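Local coordinates for polycyclic ketone monooxygenase (Myceliophthora thermophila, PDB 5MQ6), which uses FAD and NADPH to insert one oxygen atom beside the carbonyl of ketones, bulky polycyclic ones above all, giving esters or lactones, at residues N182-D190 against G493-G501; F543-Q554 against M630-R641. All blocks are in the same frame, centred on the assembly; numbering follows the deposited sequence.

Interaction 1: residues N182-D190 against G493-G501; sequences NVKTIRWDD and GVDIYGRGG. With FAD (flavin-adenine dinucleotide), chain B.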
# COMPACT_ATOMS: atom_id res chain seq x y z
N ASN A 182 17.56 -6.20 6.63
CA ASN A 182 17.28 -4.82 6.45
C ASN A 182 18.33 -4.15 5.63
O ASN A 182 19.51 -4.11 5.99
CB ASN A 182 17.16 -4.12 7.81
CG ASN A 182 16.80 -2.64 7.68
OD1 ASN A 182 16.01 -2.19 6.81
ND2 ASN A 182 17.36 -1.84 8.58
N VAL A 183 17.90 -3.55 4.53
CA VAL A 183 18.79 -2.73 3.70
C VAL A 183 18.80 -1.35 4.29
O VAL A 183 17.73 -0.80 4.54
CB VAL A 183 18.32 -2.66 2.21
CG1 VAL A 183 19.32 -1.88 1.40
CG2 VAL A 183 18.14 -4.07 1.65
N LYS A 184 19.98 -0.76 4.46
CA LYS A 184 20.11 0.62 5.04
C LYS A 184 20.59 1.67 4.06
O LYS A 184 20.16 2.81 4.13
CB LYS A 184 21.11 0.60 6.24
CG LYS A 184 20.59 -0.18 7.41
CD LYS A 184 21.52 -1.22 7.98
CE LYS A 184 22.53 -0.68 8.98
NZ LYS A 184 23.88 -1.45 9.04
N THR A 185 21.46 1.28 3.14
CA THR A 185 22.16 2.17 2.25
C THR A 185 22.32 1.50 0.92
O THR A 185 22.62 0.31 0.86
CB THR A 185 23.53 2.46 2.84
OG1 THR A 185 23.31 3.13 4.06
CG2 THR A 185 24.24 3.40 2.09
N ILE A 186 22.16 2.27 -0.14
CA ILE A 186 22.41 1.81 -1.51
C ILE A 186 23.30 2.90 -2.11
O ILE A 186 22.93 4.08 -2.21
CB ILE A 186 21.06 1.69 -2.19
CG1 ILE A 186 20.15 0.73 -1.40
CG2 ILE A 186 21.20 1.29 -3.63
CD1 ILE A 186 18.77 0.65 -1.98
N ARG A 187 24.50 2.52 -2.52
CA ARG A 187 25.49 3.47 -2.91
C ARG A 187 26.13 3.08 -4.21
O ARG A 187 26.66 1.98 -4.32
CB ARG A 187 26.55 3.50 -1.80
CG ARG A 187 27.66 4.51 -2.03
CD ARG A 187 28.70 4.60 -0.84
NE ARG A 187 28.00 4.99 0.41
CZ ARG A 187 27.74 6.24 0.80
NH1 ARG A 187 28.11 7.32 0.08
NH2 ARG A 187 27.08 6.42 1.90
N TRP A 188 26.11 3.98 -5.19
CA TRP A 188 26.74 3.75 -6.49
C TRP A 188 28.25 4.01 -6.36
O TRP A 188 28.65 5.04 -5.78
CB TRP A 188 26.22 4.74 -7.51
CG TRP A 188 26.86 4.65 -8.91
CD1 TRP A 188 27.63 5.55 -9.49
CD2 TRP A 188 26.70 3.59 -9.85
NE1 TRP A 188 27.99 5.14 -10.75
CE2 TRP A 188 27.45 3.92 -10.99
CE3 TRP A 188 26.01 2.39 -9.83
CZ2 TRP A 188 27.50 3.13 -12.09
CZ3 TRP A 188 26.10 1.55 -10.95
CH2 TRP A 188 26.80 1.92 -12.04
N ASP A 189 29.05 3.15 -6.97
CA ASP A 189 30.48 3.28 -6.99
C ASP A 189 30.94 3.63 -8.41
O ASP A 189 30.93 2.73 -9.25
CB ASP A 189 31.05 1.94 -6.53
CG ASP A 189 32.55 1.95 -6.34
OD1 ASP A 189 33.28 2.78 -6.94
OD2 ASP A 189 32.98 1.08 -5.55
N ASP A 190 31.33 4.92 -8.65
CA ASP A 190 31.76 5.44 -9.95
C ASP A 190 32.91 4.62 -10.49
O ASP A 190 33.07 4.53 -11.71
CB ASP A 190 32.12 6.95 -9.95
CG ASP A 190 30.86 7.91 -9.82
OD1 ASP A 190 30.04 8.00 -10.79
OD2 ASP A 190 30.68 8.63 -8.77
N GLY A 493 13.09 3.42 3.40
CA GLY A 493 13.82 3.43 4.65
C GLY A 493 15.36 3.27 4.47
O GLY A 493 16.06 2.79 5.38
N VAL A 494 15.88 3.71 3.32
CA VAL A 494 17.33 3.58 2.97
C VAL A 494 17.87 4.92 2.64
O VAL A 494 17.16 5.79 2.21
CB VAL A 494 17.51 2.64 1.75
CG1 VAL A 494 17.03 1.22 2.09
CG2 VAL A 494 16.67 3.11 0.54
N ASP A 495 19.15 5.12 2.78
CA ASP A 495 19.80 6.24 2.14
C ASP A 495 20.29 5.74 0.78
O ASP A 495 20.92 4.66 0.70
CB ASP A 495 20.97 6.70 2.96
CG ASP A 495 20.55 7.27 4.32
OD1 ASP A 495 19.45 7.89 4.41
OD2 ASP A 495 21.32 7.09 5.28
N ILE A 496 20.08 6.55 -0.25
CA ILE A 496 20.47 6.21 -1.61
C ILE A 496 21.43 7.25 -2.12
O ILE A 496 21.05 8.43 -2.17
CB ILE A 496 19.26 6.08 -2.57
CG1 ILE A 496 18.33 5.01 -2.03
CG2 ILE A 496 19.70 5.64 -3.99
CD1 ILE A 496 17.11 4.65 -2.83
N TYR A 497 22.66 6.82 -2.49
CA TYR A 497 23.69 7.78 -2.96
C TYR A 497 24.07 7.35 -4.35
O TYR A 497 24.38 6.21 -4.56
CB TYR A 497 24.93 7.79 -2.07
CG TYR A 497 24.58 8.14 -0.65
CD1 TYR A 497 24.32 9.47 -0.25
CD2 TYR A 497 24.44 7.13 0.31
CE1 TYR A 497 24.01 9.78 1.06
CE2 TYR A 497 24.11 7.43 1.65
CZ TYR A 497 23.90 8.75 2.01
OH TYR A 497 23.57 8.97 3.32
N GLY A 498 24.05 8.27 -5.30
CA GLY A 498 24.40 7.96 -6.66
C GLY A 498 25.73 8.57 -7.12
O GLY A 498 26.68 8.66 -6.34
N ARG A 499 25.76 9.00 -8.39
CA ARG A 499 26.94 9.65 -8.95
C ARG A 499 27.40 10.83 -8.08
O ARG A 499 26.61 11.65 -7.63
CB ARG A 499 26.73 10.13 -10.40
CG ARG A 499 26.51 9.02 -11.40
CD ARG A 499 26.47 9.59 -12.83
NE ARG A 499 26.58 8.48 -13.75
CZ ARG A 499 27.70 7.75 -13.99
NH1 ARG A 499 28.85 8.00 -13.35
NH2 ARG A 499 27.66 6.74 -14.86
N GLY A 500 28.71 10.92 -7.89
CA GLY A 500 29.29 11.93 -7.03
C GLY A 500 28.86 11.86 -5.60
O GLY A 500 28.93 12.85 -4.92
N GLY A 501 28.41 10.71 -5.13
CA GLY A 501 27.86 10.62 -3.77
C GLY A 501 26.58 11.41 -3.47
O GLY A 501 26.15 11.47 -2.30
PA FAD B . 5.08 -5.33 -0.01
O1A FAD B . 4.93 -4.29 1.05
O2A FAD B . 4.07 -6.45 -0.15
O5B FAD B . 6.52 -6.01 0.17
C5B FAD B . 7.65 -5.22 0.34
C4B FAD B . 8.58 -5.92 1.30
O4B FAD B . 9.82 -5.19 1.27
C3B FAD B . 8.13 -5.98 2.75
O3B FAD B . 8.36 -7.26 3.28
C2B FAD B . 9.01 -4.97 3.44
O2B FAD B . 9.24 -5.28 4.79
C1B FAD B . 10.27 -5.06 2.60
N9A FAD B . 11.12 -3.90 2.74
C8A FAD B . 10.76 -2.60 2.59
N7A FAD B . 11.82 -1.84 2.84
C5A FAD B . 12.87 -2.61 3.17
C6A FAD B . 14.29 -2.36 3.51
N6A FAD B . 14.85 -1.17 3.62
N1A FAD B . 14.99 -3.45 3.69
C2A FAD B . 14.47 -4.70 3.62
N3A FAD B . 13.23 -5.04 3.34
C4A FAD B . 12.39 -3.98 3.12
N1 FAD B . -3.67 -3.70 -2.08
C2 FAD B . -4.57 -4.06 -3.06
O2 FAD B . -4.44 -3.65 -4.21
N3 FAD B . -5.60 -4.86 -2.77
C4 FAD B . -5.77 -5.31 -1.52
O4 FAD B . -6.73 -6.05 -1.32
C4X FAD B . -4.86 -4.99 -0.40
N5 FAD B . -5.01 -5.42 0.90
C5X FAD B . -4.09 -5.03 1.81
C6 FAD B . -4.23 -5.46 3.22
C7 FAD B . -3.18 -4.98 4.14
C7M FAD B . -3.21 -5.36 5.61
C8 FAD B . -2.06 -4.10 3.71
C8M FAD B . -0.96 -3.60 4.65
C9 FAD B . -1.97 -3.71 2.39
C9A FAD B . -2.94 -4.14 1.43
N10 FAD B . -2.81 -3.69 0.11
C10 FAD B . -3.76 -4.13 -0.82
C1' FAD B . -1.67 -2.87 -0.35
C2' FAD B . -0.47 -3.88 -0.55
O2' FAD B . 0.68 -3.39 0.16
C3' FAD B . -0.11 -4.20 -2.04
O3' FAD B . -1.25 -4.76 -2.69
C4' FAD B . 0.99 -5.25 -2.30
O4' FAD B . 0.94 -6.46 -1.42
C5' FAD B . 2.38 -4.58 -2.25
O5' FAD B . 3.32 -5.50 -2.89
P FAD B . 4.85 -4.97 -2.84
O1P FAD B . 5.72 -6.25 -3.10
O2P FAD B . 4.90 -3.71 -3.72
O3P FAD B . 5.07 -4.39 -1.31
O HOH W 1 28.01 10.47 -0.25
O HOH W 2 27.60 6.93 -4.43
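R187 lays its guanidinium flat on the ring of Y497, centres 4.2 Å apart and planes only 18° from parallel, a cation-pi stack between cross-strand neighbours. The overlap is offset: NH2 of R187 comes within 3.1 Å of CE2 of Y497, so the cation sits by the CD2-CE2 side of the ring rather than over its centre. R187 reaches it with CG anti to the backbone N (chi1 -178°) and a bend at chi3 (-60°) that folds the group back over the ring. T185 CG2 meets the same ring at its edge. Turned to the other sheet face, I186 packs its CD1 on V494 CG2, while V494 CG1 reaches V183 CG1 at 3.9 Å. Between these two layers of side chains runs a parallel ladder: D495 N binds K184 O, I186 N binds D495 O, Y497 N binds I186 O, and W188 N binds Y497 O. Past the paired strands, D190 grips the turn with both carboxylate oxygens, OD1 in a salt bridge to R499 NH1 (2.8 Å) and OD2, through its syn lone pair, taking the amide of G500. E570 holds NE of R499 from outside. Strand 194-201 pairs with the other edge of 182-189, its W195 meeting W188 edge-to-face. At the opposite end V183 reads the FAD adenine with its backbone, N donating to N1A (3.0 Å) and O accepting from N6A (3.0 Å), and V494 CG1 lies 3.6 Å from N6A. Such backbone recognition of adenine is characteristic of the FAD-binding Rossmann-type domain of flavoprotein monooxygenases.

Interaction 2: residues F543-Q554 against M630-R641; sequences FTLDVGTEHIVQ and MASYMKLLQEYR. With FAD (flavin-adenine dinucleotide), chain B.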
# COMPACT_ATOMS: atom_id res chain seq x y z
N PHE A 543 -2.38 -4.18 -10.19
CA PHE A 543 -2.41 -3.68 -11.53
C PHE A 543 -1.24 -2.68 -11.76
O PHE A 543 -0.50 -2.74 -12.72
CB PHE A 543 -3.82 -3.04 -11.77
CG PHE A 543 -4.04 -2.53 -13.16
CD1 PHE A 543 -3.23 -2.92 -14.25
CD2 PHE A 543 -5.07 -1.64 -13.37
CE1 PHE A 543 -3.46 -2.43 -15.52
CE2 PHE A 543 -5.30 -1.13 -14.67
CZ PHE A 543 -4.50 -1.56 -15.74
N THR A 544 -1.10 -1.76 -10.85
CA THR A 544 0.00 -0.86 -10.88
C THR A 544 1.37 -1.58 -10.96
O THR A 544 2.22 -1.23 -11.75
CB THR A 544 -0.04 -0.01 -9.62
OG1 THR A 544 -1.37 0.55 -9.49
CG2 THR A 544 1.08 1.10 -9.71
N LEU A 545 1.54 -2.57 -10.14
CA LEU A 545 2.77 -3.36 -10.10
C LEU A 545 2.98 -4.10 -11.37
O LEU A 545 4.12 -4.18 -11.81
CB LEU A 545 2.78 -4.37 -8.95
CG LEU A 545 2.83 -3.82 -7.53
CD1 LEU A 545 2.65 -4.94 -6.50
CD2 LEU A 545 4.19 -3.20 -7.33
N ASP A 546 1.90 -4.65 -11.95
CA ASP A 546 1.93 -5.30 -13.27
C ASP A 546 2.51 -4.32 -14.30
O ASP A 546 3.61 -4.55 -14.88
CB ASP A 546 0.50 -5.73 -13.64
CG ASP A 546 0.39 -6.34 -15.04
OD1 ASP A 546 1.41 -6.52 -15.74
OD2 ASP A 546 -0.76 -6.65 -15.48
N VAL A 547 1.86 -3.19 -14.41
CA VAL A 547 2.27 -2.15 -15.38
C VAL A 547 3.71 -1.71 -15.15
O VAL A 547 4.52 -1.67 -16.10
CB VAL A 547 1.31 -0.96 -15.42
CG1 VAL A 547 1.89 0.21 -16.23
CG2 VAL A 547 -0.07 -1.42 -15.94
N GLY A 548 4.02 -1.43 -13.89
CA GLY A 548 5.30 -0.84 -13.60
C GLY A 548 6.48 -1.82 -13.74
O GLY A 548 7.50 -1.45 -14.31
N THR A 549 6.35 -3.02 -13.20
CA THR A 549 7.39 -4.02 -13.34
C THR A 549 7.65 -4.38 -14.81
O THR A 549 8.84 -4.45 -15.22
CB THR A 549 7.16 -5.30 -12.48
OG1 THR A 549 6.01 -5.96 -12.90
CG2 THR A 549 7.15 -4.98 -10.92
N GLU A 550 6.57 -4.51 -15.60
CA GLU A 550 6.70 -4.73 -17.05
C GLU A 550 7.46 -3.59 -17.75
O GLU A 550 8.33 -3.86 -18.57
CB GLU A 550 5.38 -4.80 -17.74
CG GLU A 550 5.48 -5.03 -19.25
CD GLU A 550 4.14 -5.13 -19.90
OE1 GLU A 550 3.35 -4.16 -19.87
OE2 GLU A 550 3.85 -6.18 -20.45
N HIS A 551 7.12 -2.33 -17.45
CA HIS A 551 7.86 -1.27 -18.09
C HIS A 551 9.37 -1.31 -17.74
O HIS A 551 10.21 -1.16 -18.61
CB HIS A 551 7.28 0.07 -17.61
CG HIS A 551 7.88 1.25 -18.25
ND1 HIS A 551 7.88 1.43 -19.63
CD2 HIS A 551 8.55 2.29 -17.72
CE1 HIS A 551 8.51 2.55 -19.91
NE2 HIS A 551 8.94 3.08 -18.77
N ILE A 552 9.67 -1.44 -16.44
CA ILE A 552 11.05 -1.42 -15.97
C ILE A 552 11.83 -2.55 -16.69
O ILE A 552 12.93 -2.34 -17.24
CB ILE A 552 11.10 -1.54 -14.44
CG1 ILE A 552 10.57 -0.22 -13.84
CG2 ILE A 552 12.54 -1.80 -13.97
CD1 ILE A 552 10.28 -0.21 -12.35
N VAL A 553 11.28 -3.76 -16.68
CA VAL A 553 12.00 -4.96 -17.22
C VAL A 553 12.15 -4.82 -18.73
O VAL A 553 13.23 -5.17 -19.33
CB VAL A 553 11.34 -6.30 -16.78
CG1 VAL A 553 11.95 -7.45 -17.55
CG2 VAL A 553 11.54 -6.51 -15.27
N GLN A 554 11.12 -4.25 -19.38
CA GLN A 554 11.23 -4.04 -20.81
C GLN A 554 12.27 -2.95 -21.22
O GLN A 554 12.96 -3.11 -22.22
CB GLN A 554 9.86 -3.80 -21.44
CG GLN A 554 8.99 -5.03 -21.38
CD GLN A 554 9.56 -6.19 -22.19
OE1 GLN A 554 9.99 -6.00 -23.31
NE2 GLN A 554 9.61 -7.35 -21.63
N MET A 630 -4.88 4.81 -14.83
CA MET A 630 -3.88 3.76 -15.11
C MET A 630 -3.85 3.34 -16.60
O MET A 630 -2.77 3.20 -17.21
CB MET A 630 -4.02 2.56 -14.17
CG MET A 630 -2.94 1.50 -14.44
SD MET A 630 -1.25 2.05 -13.96
CE MET A 630 -1.43 2.72 -12.38
N ALA A 631 -5.01 3.17 -17.24
CA ALA A 631 -5.01 2.68 -18.63
C ALA A 631 -4.24 3.64 -19.53
O ALA A 631 -3.50 3.21 -20.42
CB ALA A 631 -6.47 2.54 -19.20
N SER A 632 -4.50 4.94 -19.32
CA SER A 632 -3.84 6.00 -20.10
C SER A 632 -2.28 6.02 -19.89
O SER A 632 -1.54 6.02 -20.84
CB SER A 632 -4.44 7.33 -19.70
OG SER A 632 -3.77 8.38 -20.40
N TYR A 633 -1.82 5.98 -18.66
CA TYR A 633 -0.41 5.83 -18.35
C TYR A 633 0.22 4.56 -19.04
O TYR A 633 1.30 4.62 -19.72
CB TYR A 633 -0.29 5.82 -16.82
CG TYR A 633 1.07 5.50 -16.24
CD1 TYR A 633 2.15 6.30 -16.52
CD2 TYR A 633 1.25 4.38 -15.41
CE1 TYR A 633 3.39 6.07 -15.95
CE2 TYR A 633 2.47 4.08 -14.83
CZ TYR A 633 3.56 4.92 -15.12
OH TYR A 633 4.78 4.67 -14.57
N MET A 634 -0.48 3.43 -18.87
CA MET A 634 -0.06 2.18 -19.49
C MET A 634 0.14 2.29 -20.99
O MET A 634 1.14 1.78 -21.52
CB MET A 634 -1.09 1.09 -19.22
CG MET A 634 -0.80 -0.29 -19.81
SD MET A 634 -2.23 -1.37 -19.49
CE MET A 634 -3.23 -0.70 -20.82
N LYS A 635 -0.87 2.83 -21.65
CA LYS A 635 -0.80 3.04 -23.11
C LYS A 635 0.41 3.96 -23.47
O LYS A 635 1.13 3.72 -24.43
CB LYS A 635 -2.14 3.58 -23.64
CG LYS A 635 -2.07 4.19 -25.05
CD LYS A 635 -1.75 3.19 -26.18
CE LYS A 635 -2.77 3.25 -27.34
NZ LYS A 635 -2.97 1.91 -27.98
N LEU A 636 0.59 5.02 -22.71
CA LEU A 636 1.71 5.94 -22.91
C LEU A 636 3.06 5.19 -22.85
O LEU A 636 3.89 5.41 -23.67
CB LEU A 636 1.66 7.07 -21.88
CG LEU A 636 2.78 8.16 -21.96
CD1 LEU A 636 2.34 9.41 -21.26
CD2 LEU A 636 4.03 7.72 -21.22
N LEU A 637 3.22 4.27 -21.88
CA LEU A 637 4.42 3.50 -21.76
C LEU A 637 4.61 2.57 -22.92
O LEU A 637 5.73 2.46 -23.45
CB LEU A 637 4.45 2.70 -20.43
CG LEU A 637 4.38 3.59 -19.17
CD1 LEU A 637 4.35 2.68 -17.96
CD2 LEU A 637 5.48 4.61 -18.97
N GLN A 638 3.52 1.94 -23.35
CA GLN A 638 3.57 1.01 -24.50
C GLN A 638 4.06 1.78 -25.71
O GLN A 638 5.01 1.35 -26.37
CB GLN A 638 2.19 0.39 -24.82
CG GLN A 638 1.74 -0.62 -23.78
CD GLN A 638 0.28 -1.00 -23.83
OE1 GLN A 638 -0.52 -0.33 -24.49
NE2 GLN A 638 -0.10 -2.10 -23.11
N GLU A 639 3.48 2.95 -25.95
CA GLU A 639 3.95 3.71 -27.12
C GLU A 639 5.42 4.13 -26.99
O GLU A 639 6.17 4.13 -27.97
CB GLU A 639 3.06 4.91 -27.38
CG GLU A 639 1.64 4.45 -27.75
CD GLU A 639 0.62 5.58 -27.76
OE1 GLU A 639 0.91 6.72 -27.32
OE2 GLU A 639 -0.49 5.34 -28.25
N TYR A 640 5.81 4.48 -25.78
CA TYR A 640 7.17 4.89 -25.53
C TYR A 640 8.24 3.78 -25.83
O TYR A 640 9.36 4.05 -26.34
CB TYR A 640 7.28 5.43 -24.12
CG TYR A 640 8.72 5.68 -23.68
CD1 TYR A 640 9.48 4.67 -23.14
CD2 TYR A 640 9.28 6.91 -23.82
CE1 TYR A 640 10.79 4.87 -22.74
CE2 TYR A 640 10.58 7.18 -23.42
CZ TYR A 640 11.34 6.14 -22.88
OH TYR A 640 12.61 6.39 -22.54
N ARG A 641 7.86 2.54 -25.54
CA ARG A 641 8.77 1.44 -25.66
C ARG A 641 8.82 0.92 -27.09
O ARG A 641 9.73 0.21 -27.45
CB ARG A 641 8.32 0.32 -24.75
CG ARG A 641 8.47 0.60 -23.25
CD ARG A 641 8.44 -0.69 -22.45
NE ARG A 641 7.21 -1.47 -22.63
CZ ARG A 641 6.06 -1.29 -21.95
NH1 ARG A 641 5.05 -2.08 -22.18
NH2 ARG A 641 5.92 -0.41 -21.01
PA FAD B . 5.08 -5.33 -0.01
O1A FAD B . 4.93 -4.29 1.05
O2A FAD B . 4.07 -6.45 -0.15
O5B FAD B . 6.52 -6.01 0.17
C5B FAD B . 7.65 -5.22 0.34
C4B FAD B . 8.58 -5.92 1.30
O4B FAD B . 9.82 -5.19 1.27
C3B FAD B . 8.13 -5.98 2.75
O3B FAD B . 8.36 -7.26 3.28
C2B FAD B . 9.01 -4.97 3.44
O2B FAD B . 9.24 -5.28 4.79
C1B FAD B . 10.27 -5.06 2.60
N9A FAD B . 11.12 -3.90 2.74
C8A FAD B . 10.76 -2.60 2.59
N7A FAD B . 11.82 -1.84 2.84
C5A FAD B . 12.87 -2.61 3.17
C6A FAD B . 14.29 -2.36 3.51
N6A FAD B . 14.85 -1.17 3.62
N1A FAD B . 14.99 -3.45 3.69
C2A FAD B . 14.47 -4.70 3.62
N3A FAD B . 13.23 -5.04 3.34
C4A FAD B . 12.39 -3.98 3.12
N1 FAD B . -3.67 -3.70 -2.08
C2 FAD B . -4.57 -4.06 -3.06
O2 FAD B . -4.44 -3.65 -4.21
N3 FAD B . -5.60 -4.86 -2.77
C4 FAD B . -5.77 -5.31 -1.52
O4 FAD B . -6.73 -6.05 -1.32
C4X FAD B . -4.86 -4.99 -0.40
N5 FAD B . -5.01 -5.42 0.90
C5X FAD B . -4.09 -5.03 1.81
C6 FAD B . -4.23 -5.46 3.22
C7 FAD B . -3.18 -4.98 4.14
C7M FAD B . -3.21 -5.36 5.61
C8 FAD B . -2.06 -4.10 3.71
C8M FAD B . -0.96 -3.60 4.65
C9 FAD B . -1.97 -3.71 2.39
C9A FAD B . -2.94 -4.14 1.43
N10 FAD B . -2.81 -3.69 0.11
C10 FAD B . -3.76 -4.13 -0.82
C1' FAD B . -1.67 -2.87 -0.35
C2' FAD B . -0.47 -3.88 -0.55
O2' FAD B . 0.68 -3.39 0.16
C3' FAD B . -0.11 -4.20 -2.04
O3' FAD B . -1.25 -4.76 -2.69
C4' FAD B . 0.99 -5.25 -2.30
O4' FAD B . 0.94 -6.46 -1.42
C5' FAD B . 2.38 -4.58 -2.25
O5' FAD B . 3.32 -5.50 -2.89
P FAD B . 4.85 -4.97 -2.84
O1P FAD B . 5.72 -6.25 -3.10
O2P FAD B . 4.90 -3.71 -3.72
O3P FAD B . 5.07 -4.39 -1.31
O HOH W 3 3.79 -1.67 -18.87
O HOH W 4 1.82 -3.76 -21.86
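V547 enters the opposing helix as a knob in a hole formed by M630, Y633, M634 and L637, the central apolar contact between two nearly parallel helices whose axes differ by 12° and approach to 10.6 Å. Its two methyls divide the work: CG1 meets L637 CD1 at 3.9 Å, while CG2 faces M634 CG and the sulfur of M630. Aromatic contacts extend this packing in both directions. M630 CG makes a CH-pi contact over one face of the F543 ring, 3.8 Å from its centroid, with M630 SD farther out above that face; M634 SD comes at the ring's edge. Both sulfurs thus make Met-aromatic contacts. M630 bends at chi2 (69°) and again at chi3, which swings CE round to T544. Farther along, L637 CD2 lies over the centre of the H551 imidazole, a CH-pi contact, while Y640 CD1 meets the ring's edge. Polar contacts gather at the C-terminal end of 630-641. R641 NH2 donates to H551 ND1 over 3.0 Å, a bond lying close to both the ring and guanidinium planes even though those planes are 56° apart. NH1 makes a long salt bridge to E550 OE1 at 3.5 Å, and Q554 CB packs on CD of R641. One water joins V547 O, E550 OE1 and R641 NH2, and R330 gives that carboxylate a second cation. An alanine in place of R641 would remove the whole guanidinium, is likely to leave H551 ND1 without its donor, and would probably uncover Q554 CB. With R641 supplying the proton, ND1 acts as acceptor, which suggests that the imidazole carries its hydrogen on NE2 and is neutral here.

Interaction 1 and interaction 2 show how one extended cofactor can be framed by unlike elements of secondary structure. Their centres lie 26 Å apart and their nearest atoms about 13 Å, so they do not touch; FAD is what they share. The strand pair 182-190/493-501 meets the adenine end, whereas in 543-554/630-641 it is L545, on the side of its helix turned from the partner helix, that approaches the pyrophosphate, with CD2 3.7 Å from FAD O2P. N541, at the start of that helix, also binds FAD. The bound NADPH lies about 12 Å from the side chain of T544 in interaction 2.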